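Local coordinates for B-cell lymphoma 3 protein (Homo sapiens, PDB 1K1A) that regulates transcription of NF-kappa-B target genes, associating with p50 and p52 homodimers as a coactivator or corepressor, and is represented here by its ankyrin repeat domain, at residues Q19-L22 against P23-H26; R46-P49 against L50-A53; T126-Q129 against E130-Q133; N160-L163 against S164-Q167. All coordinates share one frame; numbering follows the deposited sequence. Where two conformers were deposited one is given.

Interaction 1. Residues Q19-L22 against P23-H26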
loop_
_atom_site.group_PDB
_atom_site.type_symbol
_atom_site.label_atom_id
_atom_site.label_comp_id
_atom_site.label_asym_id
_atom_site.label_seq_id
_atom_site.Cartn_x
_atom_site.Cartn_y
_atom_site.Cartn_z
ATOM N N GLN A 19 -8.554 -12.600 -20.855
ATOM C CA GLN A 19 -9.531 -13.662 -21.139
ATOM C C GLN A 19 -9.383 -14.859 -20.203
ATOM O O GLN A 19 -10.137 -15.844 -20.297
ATOM C CB GLN A 19 -9.435 -14.108 -22.603
ATOM C CG GLN A 19 -9.789 -13.003 -23.592
ATOM C CD GLN A 19 -9.838 -13.493 -25.033
ATOM O OE1 GLN A 19 -9.303 -14.549 -25.355
ATOM N NE2 GLN A 19 -10.487 -12.726 -25.894
ATOM N N GLY A 20 -8.401 -14.785 -19.307
ATOM C CA GLY A 20 -8.190 -15.816 -18.309
ATOM C C GLY A 20 -7.833 -17.163 -18.899
ATOM O O GLY A 20 -8.217 -18.198 -18.385
ATOM N N ASN A 21 -7.070 -17.149 -19.975
ATOM C CA ASN A 21 -6.686 -18.374 -20.645
ATOM C C ASN A 21 -5.234 -18.721 -20.335
ATOM O O ASN A 21 -4.330 -18.376 -21.101
ATOM C CB ASN A 21 -6.892 -18.200 -22.151
ATOM C CG ASN A 21 -6.796 -19.505 -22.918
ATOM O OD1 ASN A 21 -6.166 -20.458 -22.474
ATOM N ND2 ASN A 21 -7.403 -19.537 -24.099
ATOM N N LEU A 22 -5.019 -19.419 -19.214
ATOM C CA LEU A 22 -3.672 -19.778 -18.759
ATOM C C LEU A 22 -2.856 -20.573 -19.793
ATOM O O LEU A 22 -1.690 -20.273 -20.017
ATOM C CB LEU A 22 -3.727 -20.514 -17.408
ATOM C CG LEU A 22 -2.410 -20.859 -16.700
ATOM C CD1 LEU A 22 -1.673 -19.622 -16.268
ATOM C CD2 LEU A 22 -2.669 -21.747 -15.494
ATOM N N PRO A 23 -3.457 -21.593 -20.407
ATOM C CA PRO A 23 -2.761 -22.364 -21.446
ATOM C C PRO A 23 -2.241 -21.482 -22.586
ATOM O O PRO A 23 -1.110 -21.689 -23.037
ATOM C CB PRO A 23 -3.847 -23.325 -21.959
ATOM C CG PRO A 23 -4.784 -23.475 -20.816
ATOM C CD PRO A 23 -4.800 -22.123 -20.128
ATOM N N ALA A 24 -3.042 -20.518 -23.044
ATOM C CA ALA A 24 -2.604 -19.617 -24.114
ATOM C C ALA A 24 -1.444 -18.738 -23.642
ATOM O O ALA A 24 -0.492 -18.481 -24.395
ATOM C CB ALA A 24 -3.761 -18.761 -24.625
ATOM N N VAL A 25 -1.517 -18.302 -22.390
ATOM C CA VAL A 25 -0.455 -17.485 -21.810
ATOM C C VAL A 25 0.856 -18.251 -21.829
ATOM O O VAL A 25 1.888 -17.726 -22.255
ATOM C CB VAL A 25 -0.787 -17.084 -20.369
ATOM C CG1 VAL A 25 0.438 -16.463 -19.677
ATOM C CG2 VAL A 25 -1.964 -16.120 -20.363
ATOM N N HIS A 26 0.810 -19.497 -21.372
ATOM C CA HIS A 26 1.989 -20.345 -21.354
ATOM C C HIS A 26 2.574 -20.479 -22.762
ATOM O O HIS A 26 3.776 -20.294 -22.974
ATOM C CB HIS A 26 1.629 -21.722 -20.796
ATOM C CG HIS A 26 2.800 -22.489 -20.266
ATOM N ND1 HIS A 26 3.186 -22.437 -18.944
ATOM C CD2 HIS A 26 3.653 -23.349 -20.874
ATOM C CE1 HIS A 26 4.236 -23.218 -18.763
ATOM N NE2 HIS A 26 4.539 -23.786 -19.918
#

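Interaction 2. Residues R46-P49 against L50-A53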
loop_
_atom_site.group_PDB
_atom_site.type_symbol
_atom_site.label_atom_id
_atom_site.label_comp_id
_atom_site.label_asym_id
_atom_site.label_seq_id
_atom_site.Cartn_x
_atom_site.Cartn_y
_atom_site.Cartn_z
ATOM N N ARG A 46 -0.310 1.775 -21.132
ATOM C CA ARG A 46 0.905 1.571 -20.346
ATOM C C ARG A 46 0.763 0.456 -19.305
ATOM O O ARG A 46 1.232 0.582 -18.162
ATOM C CB ARG A 46 1.397 2.873 -19.700
ATOM C CG ARG A 46 2.823 2.752 -19.221
ATOM C CD ARG A 46 3.422 4.007 -18.665
ATOM N NE ARG A 46 3.688 4.997 -19.700
ATOM C CZ ARG A 46 3.901 6.273 -19.445
ATOM N NH1 ARG A 46 3.881 6.697 -18.190
ATOM N NH2 ARG A 46 4.136 7.126 -20.431
ATOM N N GLN A 47 0.115 -0.632 -19.712
ATOM C CA GLN A 47 -0.001 -1.830 -18.895
ATOM C C GLN A 47 0.790 -2.960 -19.533
ATOM O O GLN A 47 0.712 -3.173 -20.742
ATOM C CB GLN A 47 -1.465 -2.288 -18.810
ATOM C CG GLN A 47 -2.452 -1.214 -18.401
ATOM C CD GLN A 47 -3.890 -1.663 -18.560
ATOM O OE1 GLN A 47 -4.257 -2.238 -19.584
ATOM N NE2 GLN A 47 -4.705 -1.409 -17.546
ATOM N N THR A 48 1.548 -3.686 -18.723
ATOM C CA THR A 48 2.167 -4.919 -19.175
ATOM C C THR A 48 1.176 -6.033 -18.905
ATOM O O THR A 48 0.183 -5.829 -18.203
ATOM C CB THR A 48 3.450 -5.214 -18.391
ATOM O OG1 THR A 48 3.134 -5.414 -17.004
ATOM C CG2 THR A 48 4.394 -4.003 -18.388
ATOM N N PRO A 49 1.421 -7.205 -19.475
ATOM C CA PRO A 49 0.608 -8.385 -19.161
ATOM C C PRO A 49 0.541 -8.689 -17.654
ATOM O O PRO A 49 -0.517 -9.106 -17.180
ATOM C CB PRO A 49 1.315 -9.502 -19.923
ATOM C CG PRO A 49 1.880 -8.804 -21.115
ATOM C CD PRO A 49 2.402 -7.474 -20.543
ATOM N N LEU A 50 1.625 -8.435 -16.908
ATOM C CA LEU A 50 1.618 -8.686 -15.469
ATOM C C LEU A 50 0.654 -7.741 -14.744
ATOM O O LEU A 50 -0.087 -8.166 -13.849
ATOM C CB LEU A 50 3.035 -8.587 -14.872
ATOM C CG LEU A 50 3.197 -8.831 -13.360
ATOM C CD1 LEU A 50 2.668 -10.221 -12.956
ATOM C CD2 LEU A 50 4.638 -8.677 -12.960
ATOM N N HIS A 51 0.674 -6.464 -15.119
ATOM C CA HIS A 51 -0.258 -5.502 -14.548
ATOM C C HIS A 51 -1.665 -6.044 -14.741
ATOM O O HIS A 51 -2.489 -5.996 -13.835
ATOM C CB HIS A 51 -0.175 -4.148 -15.265
ATOM C CG HIS A 51 1.110 -3.403 -15.046
ATOM N ND1 HIS A 51 1.708 -3.273 -13.810
ATOM C CD2 HIS A 51 1.887 -2.710 -15.912
ATOM C CE1 HIS A 51 2.809 -2.552 -13.929
ATOM N NE2 HIS A 51 2.943 -2.202 -15.195
ATOM N N LEU A 52 -1.943 -6.527 -15.952
ATOM C CA LEU A 52 -3.270 -7.036 -16.287
ATOM C C LEU A 52 -3.650 -8.283 -15.493
ATOM O O LEU A 52 -4.818 -8.473 -15.134
ATOM C CB LEU A 52 -3.385 -7.290 -17.791
ATOM C CG LEU A 52 -3.545 -6.008 -18.611
ATOM C CD1 LEU A 52 -3.629 -6.314 -20.118
ATOM C CD2 LEU A 52 -4.768 -5.239 -18.138
ATOM N N ALA A 53 -2.665 -9.127 -15.214
ATOM C CA ALA A 53 -2.905 -10.330 -14.430
ATOM C C ALA A 53 -3.348 -9.974 -13.017
ATOM O O ALA A 53 -4.200 -10.647 -12.448
ATOM C CB ALA A 53 -1.671 -11.199 -14.395
#

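Interaction 3. Residues T126-Q129 against E130-Q133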
loop_
_atom_site.group_PDB
_atom_site.type_symbol
_atom_site.label_atom_id
_atom_site.label_comp_id
_atom_site.label_asym_id
_atom_site.label_seq_id
_atom_site.Cartn_x
_atom_site.Cartn_y
_atom_site.Cartn_z
ATOM N N THR A 126 -7.400 1.342 1.625
ATOM C CA THR A 126 -8.499 0.438 1.314
ATOM C C THR A 126 -8.990 -0.207 2.603
ATOM O O THR A 126 -10.065 -0.800 2.636
ATOM C CB THR A 126 -8.074 -0.678 0.339
ATOM O OG1 THR A 126 -7.206 -1.599 1.013
ATOM C CG2 THR A 126 -7.239 -0.136 -0.814
ATOM N N GLU A 127 -8.178 -0.106 3.652
ATOM C CA GLU A 127 -8.480 -0.720 4.947
ATOM C C GLU A 127 -8.601 -2.236 4.874
ATOM O O GLU A 127 -9.258 -2.860 5.713
ATOM C CB GLU A 127 -9.736 -0.109 5.555
ATOM C CG GLU A 127 -9.658 1.401 5.686
ATOM C CD GLU A 127 -10.989 2.015 6.015
ATOM O OE1 GLU A 127 -12.021 1.422 5.630
ATOM O OE2 GLU A 127 -11.004 3.085 6.649
ATOM N N CYS A 128 -7.967 -2.831 3.871
ATOM C CA CYS A 128 -7.942 -4.280 3.748
ATOM C C CYS A 128 -6.908 -4.831 4.718
ATOM O O CYS A 128 -5.702 -4.647 4.536
ATOM C CB CYS A 128 -7.615 -4.691 2.314
ATOM S SG CYS A 128 -7.520 -6.480 2.059
ATOM N N GLN A 129 -7.381 -5.501 5.761
ATOM C CA GLN A 129 -6.499 -6.007 6.792
ATOM C C GLN A 129 -5.538 -7.067 6.269
ATOM O O GLN A 129 -4.404 -7.169 6.736
ATOM C CB GLN A 129 -7.316 -6.546 7.965
ATOM C CG GLN A 129 -8.231 -5.476 8.582
ATOM C CD GLN A 129 -9.241 -6.039 9.549
ATOM O OE1 GLN A 129 -9.026 -7.096 10.138
ATOM N NE2 GLN A 129 -10.346 -5.326 9.730
ATOM N N GLU A 130 -5.991 -7.835 5.284
ATOM C CA GLU A 130 -5.201 -8.950 4.758
ATOM C C GLU A 130 -3.952 -8.498 3.987
ATOM O O GLU A 130 -2.873 -9.072 4.147
ATOM C CB GLU A 130 -6.073 -9.857 3.887
ATOM C CG GLU A 130 -7.158 -10.610 4.647
ATOM C CD GLU A 130 -8.272 -9.709 5.164
ATOM O OE1 GLU A 130 -8.675 -8.765 4.454
ATOM O OE2 GLU A 130 -8.748 -9.947 6.291
ATOM N N THR A 131 -4.104 -7.475 3.154
ATOM C CA THR A 131 -2.971 -6.952 2.391
ATOM C C THR A 131 -2.011 -6.183 3.296
ATOM O O THR A 131 -0.797 -6.296 3.153
ATOM C CB THR A 131 -3.444 -6.074 1.216
ATOM O OG1 THR A 131 -4.303 -5.041 1.708
ATOM C CG2 THR A 131 -4.342 -6.874 0.283
ATOM N N VAL A 132 -2.550 -5.415 4.245
ATOM C CA VAL A 132 -1.695 -4.700 5.176
ATOM C C VAL A 132 -0.821 -5.691 5.936
ATOM O O VAL A 132 0.398 -5.545 5.983
ATOM C CB VAL A 132 -2.513 -3.806 6.164
ATOM C CG1 VAL A 132 -1.621 -3.229 7.245
ATOM C CG2 VAL A 132 -3.211 -2.687 5.395
ATOM N N GLN A 133 -1.445 -6.721 6.498
ATOM C CA GLN A 133 -0.709 -7.714 7.265
ATOM C C GLN A 133 0.406 -8.359 6.458
ATOM O O GLN A 133 1.535 -8.451 6.920
ATOM C CB GLN A 133 -1.638 -8.805 7.816
ATOM C CG GLN A 133 -0.930 -9.724 8.810
ATOM C CD GLN A 133 -1.855 -10.730 9.464
ATOM O OE1 GLN A 133 -2.874 -10.357 10.049
ATOM N NE2 GLN A 133 -1.495 -12.005 9.384
HETATM O O HOH W 1 -5.726 -3.626 -0.138
HETATM O O HOH W 2 -10.468 -6.744 5.285
#

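Interaction 4. Residues N160-L163 against S164-Q167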
loop_
_atom_site.group_PDB
_atom_site.type_symbol
_atom_site.label_atom_id
_atom_site.label_comp_id
_atom_site.label_asym_id
_atom_site.label_seq_id
_atom_site.Cartn_x
_atom_site.Cartn_y
_atom_site.Cartn_z
ATOM N N ASN A 160 -8.624 8.712 8.393
ATOM C CA ASN A 160 -9.714 7.951 7.774
ATOM C C ASN A 160 -10.685 7.399 8.814
ATOM O O ASN A 160 -11.634 6.688 8.471
ATOM C CB ASN A 160 -9.163 6.766 6.959
ATOM C CG ASN A 160 -8.247 7.197 5.820
ATOM O OD1 ASN A 160 -8.269 8.348 5.380
ATOM N ND2 ASN A 160 -7.437 6.258 5.330
ATOM N N ASN A 161 -10.426 7.695 10.086
ATOM C CA ASN A 161 -11.244 7.179 11.181
ATOM C C ASN A 161 -11.456 5.662 11.109
ATOM O O ASN A 161 -12.582 5.173 11.156
ATOM C CB ASN A 161 -12.591 7.916 11.266
ATOM C CG ASN A 161 -13.375 7.551 12.513
ATOM O OD1 ASN A 161 -12.796 7.303 13.569
ATOM N ND2 ASN A 161 -14.704 7.493 12.391
ATOM N N SER A 162 -10.356 4.922 10.980
ATOM C CA SER A 162 -10.418 3.467 10.949
ATOM C C SER A 162 -9.735 2.862 12.171
ATOM O O SER A 162 -8.512 2.682 12.191
ATOM C CB SER A 162 -9.764 2.912 9.685
ATOM O OG SER A 162 -9.809 1.487 9.708
ATOM N N LEU A 163 -10.531 2.544 13.179
ATOM C CA LEU A 163 -10.013 1.943 14.398
ATOM C C LEU A 163 -9.322 0.598 14.122
ATOM O O LEU A 163 -8.346 0.256 14.772
ATOM C CB LEU A 163 -11.136 1.760 15.418
ATOM C CG LEU A 163 -10.717 1.189 16.770
ATOM C CD1 LEU A 163 -9.648 2.064 17.428
ATOM C CD2 LEU A 163 -11.930 1.041 17.678
ATOM N N SER A 164 -9.844 -0.166 13.172
ATOM C CA SER A 164 -9.212 -1.432 12.813
ATOM C C SER A 164 -7.767 -1.216 12.335
ATOM O O SER A 164 -6.840 -1.865 12.828
ATOM C CB SER A 164 -10.035 -2.168 11.746
ATOM O OG SER A 164 -11.281 -2.589 12.286
ATOM N N MET A 165 -7.574 -0.309 11.380
ATOM C CA MET A 165 -6.224 -0.056 10.846
ATOM C C MET A 165 -5.288 0.515 11.911
ATOM O O MET A 165 -4.105 0.176 11.956
ATOM C CB MET A 165 -6.267 0.882 9.635
ATOM C CG MET A 165 -6.788 0.255 8.358
ATOM S SD MET A 165 -5.821 -1.198 7.810
ATOM C CE MET A 165 -6.860 -2.487 8.321
ATOM N N VAL A 166 -5.821 1.393 12.752
ATOM C CA VAL A 166 -5.047 1.966 13.839
ATOM C C VAL A 166 -4.583 0.864 14.773
ATOM O O VAL A 166 -3.411 0.790 15.114
ATOM C CB VAL A 166 -5.847 3.051 14.614
ATOM C CG1 VAL A 166 -5.154 3.394 15.925
ATOM C CG2 VAL A 166 -6.014 4.321 13.738
ATOM N N GLN A 167 -5.495 -0.026 15.150
ATOM C CA GLN A 167 -5.131 -1.141 16.018
ATOM C C GLN A 167 -4.121 -2.090 15.355
ATOM O O GLN A 167 -3.161 -2.527 15.984
ATOM C CB GLN A 167 -6.385 -1.890 16.492
ATOM C CG GLN A 167 -7.209 -1.084 17.519
ATOM C CD GLN A 167 -8.456 -1.810 18.023
ATOM O OE1 GLN A 167 -8.897 -2.797 17.430
ATOM N NE2 GLN A 167 -9.039 -1.302 19.114
HETATM O O HOH W 3 -12.410 0.342 11.356
#

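Interaction 1. Residues Q19-L22 against P23-H26
At the N-cap of the second helix of the first ankyrin repeat, Asn21 meets Ala24. The amide oxygen OD1 of Asn21 accepts from the backbone N of Ala24 at 3.2 Å with a nearly straight N-H, yet the donor stands well above the plane of the amide, 62° out of it. Two torsions put the oxygen there: CG lies anti to the backbone N of Asn21 (chi1 -168°), which carries the amide forward over the first turn, and a modest chi2 tips OD1 toward the helix start. The amide lies against the Ala24 methyl, with CG of Asn21 3.6 Å from CB of Ala24, and OD1 comes within 3.2 Å of Pro23 CD, the proline ring crossing the amide side chain at about a right angle. Such a cap is how the helix pair of an ankyrin repeat restarts after its tight turn: Gly20, with positive phi, closes helix 12-18 in a Schellman motif, and one residue later the cap opens helix 22-34. Replacing Asn21 with an alanine would probably leave Ala24 N without its side-chain acceptor and uncover the Ala24 methyl. Behind the cap the main chain takes over, Val25 N donating to Asn21 O at 3.1 Å and His26 N to Leu22 O at 2.9 Å. Pro23, with no N-H to offer, fits this first turn, its CD a tight 3.3 Å from Leu22 CB across the peptide bond. Leu22 reaches Val61 and Leu64 of helix 59-67, and Val25 packs on Ala16 and Val17 of helix 12-18.

Interaction 2. Residues R46-P49 against L50-A53
Ala53 N donates to Pro49 O at 2.9 Å, the shortest hydrogen bond in the opening turn of helix 49-55, and Thr48 O adds a second main-chain bond from Leu52 N. The cap itself is Thr48 OG1, which takes the backbone N-H of His51 at 3.3 Å along a nearly straight line (168°). The hydroxyl oxygen reaches it because it sits between the backbone N and the carbonyl carbon of Thr48 (chi1 63°), which turns OG1 toward the N-H of His51. The same oxygen hangs over one face of the His51 imidazole, 3.1 Å above the ring plane and displaced toward its rim, with CD2 of His51 the nearest ring atom to OG1 at 3.2 Å. At the ring edge the backbone of Gln47 closes in, its CA 3.6 Å from His51 CD2, which probably limits how far the imidazole can turn. Farther out, the extended Gln47 side chain crosses Leu52 at about a right angle and lays OE1 3.4 Å from Leu52 CD2, while that oxygen accepts from Asn43 ND2. Pro49 and Leu52 touch His14 of helix 12-18; Leu50 and Ala53 pack on Val62 of helix 59-67. The order Thr48-Pro49-Leu50-His51 is the TPLH signature of the ankyrin repeat, here starting the first helix of the second repeat with a threonine N-cap.

Interaction 3. Residues T126-Q129 against E130-Q133
Cys128 and Thr131 meet at the start of helix 129-137, where the polar contacts run through main-chain atoms, two threonine hydroxyls, a carboxylate and water. Cys128 O takes the N-H of Val132 at 3.3 Å, and Gln133 N donates to Gln129 O at 3.0 Å, the donor tilted 29° from the carbonyl plane. The Thr131 hydroxyl OG1 also lies 3.2 Å from Cys128 O, but whether its proton goes there is not settled. A water binds it as well, 2.7 Å from Thr131 OG1, and donates to Thr126 OG1, bridging the two threonines across the turn. Thr126 OG1 in turn receives Cys128 N at 3.2 Å, an ST turn. A second water donates to Glu130 OE1 and is held only weakly by Gln129 N.

Side-chain packing centres on the Cys128 sulfur. With SG anti to the backbone N (chi1 179°), Cys128 points forward along the first turn, and its sulfur lies 3.5 Å from Glu130 OE1 and 3.7 Å from the Thr131 methyl CG2. The Glu130 chain bends at chi2, which folds its carboxylate back toward that sulfur and the helix start. Thr131 and Val132 rest on Ala123 of helix 119-126, and Val132 also on Met165 of the next repeat. Cys128 occupies the N-cap position after the Schellman motif at Glu127, the tight turn that joins the two antiparallel helices of an ankyrin repeat.

Interaction 4. Residues N160-L163 against S164-Q167
This is a local capping contact, set where the turn after helix 153-159 runs into helix 163-171, the second helix of the fifth ankyrin repeat. Its polar part lies at Ser162, the N-cap residue, whose OG accepts from Met165 N in a weak bond of 3.3 Å. The hydroxyl points along the helix start because OG is anti to the backbone N (chi1 178°), and there it also lies against Met165 CG at 3.5 Å. A water bridges the first turn, hydrogen-bonded to Ser162 OG and accepting from Ser164 N at 3.2 Å, so a second N-H of the first turn finds a partner. Main-chain bonds follow: Val166 N to Ser162 O at 3.0 Å, nearly end-on to the carbonyl, and Gln167 N to Leu163 O at 2.9 Å.

Leu163 and, one turn on, Gln167 lie obliquely across each other, the amide nitrogen NE2 of Gln167 3.8 Å from both CG and CD1 of Leu163, while CG of Gln167 comes 3.3 Å from Leu163 O. Leu163 also reaches Leu198 and Thr201 of helix 196-204 in the sixth repeat, and Gln167 touches the same threonine. Cutting Leu163 back to an alanine would probably strip the Gln167 amide of its apolar flank and open a gap toward Leu198. The chemistry is thus divided: a serine hydroxyl and a water meet two N-H groups of the first turn, those of Met165 and Ser164, with the serine bond a weak one, whereas the leucine joins one repeat to the next through apolar contact.

Overall arrangement
All four contacts are helix starts in repeats 1, 2, 4 and 5 of one ankyrin stack, but not all at the same place in the unit. Interactions 1, 3 and 4 open the second helix of repeats 1, 4 and 5, each following a Schellman turn, whereas interaction 2 opens the first helix of repeat 2. Interactions 3 and 4, with centres about 11 Å apart, touch directly: Gln129 CG meets Met165 CE at 3.3 Å. Interactions 1 and 2 have centres about 14 Å apart but nearest atoms about 7 Å apart, without touching. Interactions 1 and 4, about 39 Å between centres, lie on opposite sides of the chain's centre, with two more repeats beyond the fifth.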